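Local coordinates for protein carbon monoxide oxidation system transcription regulator CooA-1 (Carboxydothermus hydrogenoformans, PDB 2FMY) that senses carbon monoxide through a bound haem and, as a transcription activator of the CRP type, probably switches on genes for carbon monoxide oxidation, at residues T9-V14 against G75-T80; E18-V23 against F109-L114. One frame throughout, in Å; residues are numbered along the deposited sequence.

Contact 1: residues T9-V14 against G75-T80; sequences TNLLEV and GDIFCT. With HEM (protoporphyrin IX containing Fe), chain E.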
loop_
_atom_site.group_PDB
_atom_site.type_symbol
_atom_site.label_atom_id
_atom_site.label_comp_id
_atom_site.label_asym_id
_atom_site.label_seq_id
_atom_site.Cartn_x
_atom_site.Cartn_y
_atom_site.Cartn_z
ATOM N N THR A 9 -10.084 18.307 11.532
ATOM C CA THR A 9 -9.513 19.615 11.233
ATOM C C THR A 9 -8.416 19.534 10.172
ATOM O O THR A 9 -7.674 18.543 10.085
ATOM C CB THR A 9 -9.046 20.369 12.514
ATOM O OG1 THR A 9 -8.270 21.519 12.145
ATOM C CG2 THR A 9 -8.210 19.462 13.414
ATOM N N ASN A 10 -8.346 20.571 9.343
ATOM C CA ASN A 10 -7.394 20.600 8.250
ATOM C C ASN A 10 -6.017 20.991 8.752
ATOM O O ASN A 10 -5.877 21.867 9.617
ATOM C CB ASN A 10 -7.861 21.533 7.132
ATOM C CG ASN A 10 -7.122 21.292 5.829
ATOM O OD1 ASN A 10 -5.951 21.651 5.694
ATOM N ND2 ASN A 10 -7.802 20.675 4.859
ATOM N N LEU A 11 -5.006 20.323 8.206
ATOM C CA LEU A 11 -3.619 20.582 8.555
ATOM C C LEU A 11 -3.227 22.046 8.301
ATOM O O LEU A 11 -2.460 22.626 9.069
ATOM C CB LEU A 11 -2.696 19.592 7.828
ATOM C CG LEU A 11 -1.185 19.615 8.085
ATOM C CD1 LEU A 11 -0.846 19.679 9.582
ATOM C CD2 LEU A 11 -0.512 18.413 7.410
ATOM N N LEU A 12 -3.789 22.650 7.255
ATOM C CA LEU A 12 -3.527 24.061 6.954
ATOM C C LEU A 12 -4.044 24.991 8.050
ATOM O O LEU A 12 -3.425 26.024 8.344
ATOM C CB LEU A 12 -4.099 24.462 5.585
ATOM C CG LEU A 12 -3.530 23.748 4.344
ATOM C CD1 LEU A 12 -4.312 24.145 3.093
ATOM C CD2 LEU A 12 -2.056 24.041 4.151
ATOM N N GLU A 13 -5.174 24.616 8.651
ATOM C CA GLU A 13 -5.736 25.354 9.779
ATOM C C GLU A 13 -4.830 25.250 11.005
ATOM O O GLU A 13 -4.450 26.262 11.590
ATOM C CB GLU A 13 -7.139 24.845 10.097
ATOM C CG GLU A 13 -7.859 25.610 11.183
ATOM C CD GLU A 13 -9.329 25.231 11.265
ATOM O OE1 GLU A 13 -9.868 24.710 10.260
ATOM O OE2 GLU A 13 -9.940 25.450 12.333
ATOM N N VAL A 14 -4.477 24.021 11.364
ATOM C CA VAL A 14 -3.574 23.737 12.482
ATOM C C VAL A 14 -2.224 24.459 12.359
ATOM O O VAL A 14 -1.681 24.933 13.351
ATOM C CB VAL A 14 -3.363 22.217 12.648
ATOM C CG1 VAL A 14 -2.462 21.920 13.837
ATOM C CG2 VAL A 14 -4.719 21.517 12.835
ATOM N N GLY A 75 -4.090 20.502 2.138
ATOM C CA GLY A 75 -3.847 20.002 3.488
ATOM C C GLY A 75 -3.187 18.635 3.529
ATOM O O GLY A 75 -2.773 18.168 4.599
ATOM N N ASP A 76 -3.068 17.997 2.369
ATOM C CA ASP A 76 -2.462 16.669 2.288
ATOM C C ASP A 76 -0.953 16.700 2.111
ATOM O O ASP A 76 -0.428 17.506 1.353
ATOM C CB ASP A 76 -3.097 15.844 1.165
ATOM C CG ASP A 76 -4.491 15.346 1.513
ATOM O OD1 ASP A 76 -4.828 15.225 2.711
ATOM O OD2 ASP A 76 -5.257 15.073 0.569
ATOM N N ILE A 77 -0.286 15.772 2.789
ATOM C CA ILE A 77 1.164 15.596 2.749
ATOM C C ILE A 77 1.539 14.463 1.789
ATOM O O ILE A 77 0.868 13.439 1.733
ATOM C CB ILE A 77 1.727 15.239 4.163
ATOM C CG1 ILE A 77 1.564 16.394 5.162
ATOM C CG2 ILE A 77 3.180 14.809 4.103
ATOM C CD1 ILE A 77 2.497 17.596 4.937
ATOM N N PHE A 78 2.609 14.660 1.028
ATOM C CA PHE A 78 3.248 13.560 0.315
ATOM C C PHE A 78 4.745 13.837 0.197
ATOM O O PHE A 78 5.245 14.773 0.808
ATOM C CB PHE A 78 2.570 13.266 -1.043
ATOM C CG PHE A 78 2.715 11.826 -1.485
ATOM C CD1 PHE A 78 2.242 10.783 -0.680
ATOM C CD2 PHE A 78 3.351 11.510 -2.682
ATOM C CE1 PHE A 78 2.415 9.463 -1.066
ATOM C CE2 PHE A 78 3.517 10.195 -3.072
ATOM C CZ PHE A 78 3.048 9.170 -2.269
ATOM N N CYS A 79 5.458 13.011 -0.557
ATOM C CA CYS A 79 6.916 13.122 -0.660
ATOM C C CYS A 79 7.408 12.799 -2.064
ATOM O O CYS A 79 6.625 12.418 -2.943
ATOM C CB CYS A 79 7.588 12.186 0.337
ATOM S SG CYS A 79 7.399 10.451 -0.109
ATOM N N THR A 80 8.714 12.942 -2.261
ATOM C CA THR A 80 9.314 12.725 -3.557
ATOM C C THR A 80 10.139 11.437 -3.610
ATOM O O THR A 80 10.872 11.232 -4.562
ATOM C CB THR A 80 10.217 13.918 -3.967
ATOM O OG1 THR A 80 11.374 13.955 -3.128
ATOM C CG2 THR A 80 9.475 15.244 -3.838
HETATM C CHA HEM E . 9.887 5.107 1.717
HETATM C CHB HEM E . 11.939 7.714 5.252
HETATM C CHC HEM E . 8.284 10.924 4.951
HETATM C CHD HEM E . 5.809 7.809 2.154
HETATM C C1A HEM E . 10.797 5.559 2.652
HETATM C C2A HEM E . 12.127 5.012 2.901
HETATM C C3A HEM E . 12.704 5.726 3.887
HETATM C C4A HEM E . 11.755 6.757 4.282
HETATM C CMA HEM E . 14.128 5.504 4.478
HETATM C CAA HEM E . 12.736 3.791 2.169
HETATM C CBA HEM E . 12.384 2.585 3.040
HETATM C CGA HEM E . 13.109 1.324 2.634
HETATM O O1A HEM E . 14.373 1.302 2.627
HETATM O O2A HEM E . 12.414 0.325 2.327
HETATM C C1B HEM E . 11.108 8.786 5.513
HETATM C C2B HEM E . 11.297 9.759 6.565
HETATM C C3B HEM E . 10.289 10.654 6.486
HETATM C C4B HEM E . 9.427 10.272 5.379
HETATM C CMB HEM E . 12.473 9.719 7.572
HETATM C CAB HEM E . 10.027 11.872 7.395
HETATM C CBB HEM E . 11.008 12.536 8.003
HETATM C C1C HEM E . 7.296 10.402 4.144
HETATM C C2C HEM E . 6.056 11.037 3.730
HETATM C C3C HEM E . 5.369 10.164 2.964
HETATM C C4C HEM E . 6.152 8.948 2.859
HETATM C CMC HEM E . 5.620 12.471 4.110
HETATM C CAC HEM E . 3.996 10.378 2.281
HETATM C CBC HEM E . 2.899 10.570 3.027
HETATM C C1D HEM E . 6.665 6.811 1.725
HETATM C C2D HEM E . 6.345 5.751 0.782
HETATM C C3D HEM E . 7.618 4.909 0.661
HETATM C C4D HEM E . 8.587 5.538 1.520
HETATM C CMD HEM E . 5.000 5.505 0.069
HETATM C CAD HEM E . 7.819 3.669 -0.233
HETATM C CBD HEM E . 8.171 4.241 -1.594
HETATM C CGD HEM E . 8.236 3.185 -2.665
HETATM O O1D HEM E . 8.204 3.548 -3.857
HETATM O O2D HEM E . 8.337 1.981 -2.331
HETATM N NA HEM E . 10.614 6.621 3.513
HETATM N NB HEM E . 9.964 9.133 4.811
HETATM N NC HEM E . 7.315 9.141 3.585
HETATM N ND HEM E . 7.987 6.635 2.126
HETATM FE FE HEM E . 8.964 7.879 3.413
HETATM O O HOH W 1 -5.276 18.141 6.304
#

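Contact 2: residues E18-V23 against F109-L114; sequences EEYSGV and FPAFSL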
loop_
_atom_site.group_PDB
_atom_site.type_symbol
_atom_site.label_atom_id
_atom_site.label_comp_id
_atom_site.label_asym_id
_atom_site.label_seq_id
_atom_site.Cartn_x
_atom_site.Cartn_y
_atom_site.Cartn_z
ATOM N N GLU A 18 -1.127 28.905 17.289
ATOM C CA GLU A 18 0.029 29.346 18.078
ATOM C C GLU A 18 1.049 28.243 18.366
ATOM O O GLU A 18 2.254 28.475 18.282
ATOM C CB GLU A 18 -0.423 29.986 19.402
ATOM C CG GLU A 18 -1.090 31.342 19.242
ATOM C CD GLU A 18 -0.298 32.266 18.335
ATOM O OE1 GLU A 18 -0.830 32.665 17.276
ATOM O OE2 GLU A 18 0.864 32.573 18.668
ATOM N N GLU A 19 0.555 27.053 18.700
ATOM C CA GLU A 19 1.395 25.915 19.066
ATOM C C GLU A 19 2.328 25.510 17.918
ATOM O O GLU A 19 3.399 24.945 18.145
ATOM C CB GLU A 19 0.505 24.735 19.470
ATOM C CG GLU A 19 1.244 23.553 20.105
ATOM C CD GLU A 19 0.308 22.431 20.546
ATOM O OE1 GLU A 19 0.182 22.207 21.778
ATOM O OE2 GLU A 19 -0.301 21.784 19.665
ATOM N N TYR A 20 1.905 25.822 16.695
ATOM C CA TYR A 20 2.628 25.495 15.472
ATOM C C TYR A 20 3.386 26.693 14.891
ATOM O O TYR A 20 3.748 26.674 13.723
ATOM C CB TYR A 20 1.649 24.932 14.423
ATOM C CG TYR A 20 1.297 23.469 14.617
ATOM C CD1 TYR A 20 0.693 23.030 15.799
ATOM C CD2 TYR A 20 1.554 22.526 13.616
ATOM C CE1 TYR A 20 0.370 21.702 15.995
ATOM C CE2 TYR A 20 1.224 21.189 13.798
ATOM C CZ TYR A 20 0.641 20.786 14.996
ATOM O OH TYR A 20 0.305 19.473 15.204
ATOM N N SER A 21 3.622 27.734 15.692
ATOM C CA SER A 21 4.381 28.901 15.219
ATOM C C SER A 21 5.756 28.450 14.753
ATOM O O SER A 21 6.345 27.542 15.348
ATOM C CB SER A 21 4.529 29.961 16.319
ATOM O OG SER A 21 3.266 30.409 16.781
ATOM N N GLY A 22 6.252 29.063 13.681
ATOM C CA GLY A 22 7.577 28.721 13.142
ATOM C C GLY A 22 7.645 27.584 12.127
ATOM O O GLY A 22 8.584 27.516 11.337
ATOM N N VAL A 23 6.659 26.692 12.133
ATOM C CA VAL A 23 6.690 25.514 11.245
ATOM C C VAL A 23 6.553 25.894 9.767
ATOM O O VAL A 23 7.288 25.383 8.918
ATOM C CB VAL A 23 5.616 24.462 11.633
ATOM C CG1 VAL A 23 5.684 23.246 10.694
ATOM C CG2 VAL A 23 5.818 24.026 13.051
ATOM N N PHE A 109 5.266 17.754 16.023
ATOM C CA PHE A 109 3.991 18.359 15.669
ATOM C C PHE A 109 3.048 17.277 15.140
ATOM O O PHE A 109 3.098 16.940 13.956
ATOM C CB PHE A 109 4.212 19.490 14.650
ATOM C CG PHE A 109 5.067 20.626 15.179
ATOM C CD1 PHE A 109 4.514 21.615 15.980
ATOM C CD2 PHE A 109 6.426 20.688 14.888
ATOM C CE1 PHE A 109 5.294 22.664 16.484
ATOM C CE2 PHE A 109 7.220 21.729 15.382
ATOM C CZ PHE A 109 6.647 22.725 16.180
ATOM N N PRO A 110 2.191 16.719 16.029
ATOM C CA PRO A 110 1.418 15.483 15.778
ATOM C C PRO A 110 0.436 15.506 14.607
ATOM O O PRO A 110 0.112 14.449 14.078
ATOM C CB PRO A 110 0.645 15.278 17.086
ATOM C CG PRO A 110 1.404 16.070 18.111
ATOM C CD PRO A 110 1.902 17.264 17.367
ATOM N N ALA A 111 -0.048 16.679 14.209
ATOM C CA ALA A 111 -0.999 16.760 13.100
ATOM C C ALA A 111 -0.449 16.205 11.790
ATOM O O ALA A 111 -1.209 15.689 10.968
ATOM C CB ALA A 111 -1.484 18.193 12.904
ATOM N N PHE A 112 0.863 16.324 11.583
ATOM C CA PHE A 112 1.478 15.855 10.337
ATOM C C PHE A 112 1.356 14.340 10.191
ATOM O O PHE A 112 0.927 13.862 9.154
ATOM C CB PHE A 112 2.939 16.309 10.199
ATOM C CG PHE A 112 3.097 17.779 9.878
ATOM C CD1 PHE A 112 3.215 18.718 10.900
ATOM C CD2 PHE A 112 3.131 18.221 8.557
ATOM C CE1 PHE A 112 3.357 20.079 10.607
ATOM C CE2 PHE A 112 3.286 19.589 8.251
ATOM C CZ PHE A 112 3.402 20.514 9.287
ATOM N N SER A 113 1.714 13.583 11.221
ATOM C CA SER A 113 1.639 12.128 11.106
ATOM C C SER A 113 0.190 11.628 10.998
ATOM O O SER A 113 -0.062 10.609 10.356
ATOM C CB SER A 113 2.372 11.437 12.251
ATOM O OG SER A 113 1.739 11.733 13.474
ATOM N N LEU A 114 -0.759 12.343 11.609
ATOM C CA LEU A 114 -2.170 11.970 11.483
ATOM C C LEU A 114 -2.670 12.123 10.044
ATOM O O LEU A 114 -3.470 11.306 9.583
ATOM C CB LEU A 114 -3.075 12.752 12.456
ATOM C CG LEU A 114 -2.903 12.473 13.951
ATOM C CD1 LEU A 114 -3.754 13.428 14.782
ATOM C CD2 LEU A 114 -3.197 11.001 14.303
#

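Contact 1: residues T9-V14 against G75-T80
Gly75 lies under the first turn of helix 11-14 and meets the N-cap Asn10 and the helix residues Leu11 and Leu12. Asn10 OD1 sits 3.5 Å from Gly75 CA. Asn10 OD1 also caps the helix, accepting from Leu12 N at 2.8 Å, in the carbonyl plane and on a lone pair. Leu12 CD1 comes to 3.8 Å from Gly75 N. Gly75 has phi 99°, where a CB would press on the carbonyl O of Ala74 and, here, on Asn10 OD1. Gly75 O touches Leu11 CB, and one water accepts from Leu11 N and donates to Gly75 O, bridging the two backbones. Asp76 CB points away from the helix, and its OD1 forms a salt bridge with Lys118 NZ. At Ile77, CG1 meets Leu11 CD2 at 3.7 Å, the two side chains crossing at about a right angle. Ile77 CG2 stands anti to the backbone N and reaches the haem methyl CMC at 3.4 Å. Phe78 CD1 meets haem CAC at 3.5 Å, and Cys79 SG lies 3.6 Å from haem C4C. The short N-terminal helix thus covers the start of strand 77-79, an edge strand paired with strand 47-53, while Leu11 and Ile77 both lean on helix 111-135.

Contact 2: residues E18-V23 against F109-L114
Tyr20 lays one ring face against Phe109, whose CD1 stands 3.8 Å above the ring plane, over its centre. This is an edge-to-face pair. The centroids are 5.0 Å apart and the planes meet at 54°, so the rings are tilted well short of perpendicular. CG of Tyr20 is anti to the carbonyl carbon (chi1 -80°), which sends the ring alongside Phe109 and carries its hydroxyl to the backbone near the N-terminal end of helix 111-135. There Tyr20 OH accepts a hydrogen bond from Ala111 N at 3.0 Å, with an N-H...O angle of 160°. Ala111 CB also touches this oxygen, and Pro110 CD packs near it.

Phe109 is gripped from a second direction. Val23 CG2 sits over the centre of one face of Phe109, 3.5 Å from its centroid, in a CH-pi contact. Glu19 O lies in the ring plane at the edge, 3.4 Å from Phe109 CE1. The other Val23 methyl, CG1, meets Phe112 CZ at 3.8 Å, so the valine spans both phenylalanines. Phe112 CE1 in turn approaches the edge of the Tyr20 ring. A leucine in place of Tyr20 would probably leave Ala111 N without its acceptor and Phe109 without the flat face that its edge rests on.

Behind the contact, Phe112 also meets the ring of Phe102, and Ser113 OG is hydrogen-bonded to Ser113 OG of the second subunit. The loop after helix 11-14 is thereby packed on the junction between helices 99-108 and 111-135. The contact is mostly aromatic and aliphatic, with one directional bond at its end. Packing therefore holds the rings, while the phenol oxygen fixes where Tyr20 meets the backbone N of Ala111.

From the N terminus the chain first passes 9-14, then 18-23, then 75-80 and last 109-114. The segments alternate, so the two closures cross. Contact 1 closes a loop of 60 residues, half of them strand, and brings the N-terminal helix to strand 77-79. Contact 2 closes a longer loop of 85 residues that takes in all the sensor-domain strands and helix 99-108. Their centres are 10 Å apart, and they touch directly. Leu11 packs on Ala111 and Phe112, Ile77 on Phe112, and Val14 on Tyr20. Together they tie the N-terminal region to both the strands that line the haem pocket and the N-terminal end of the long helix 111-135.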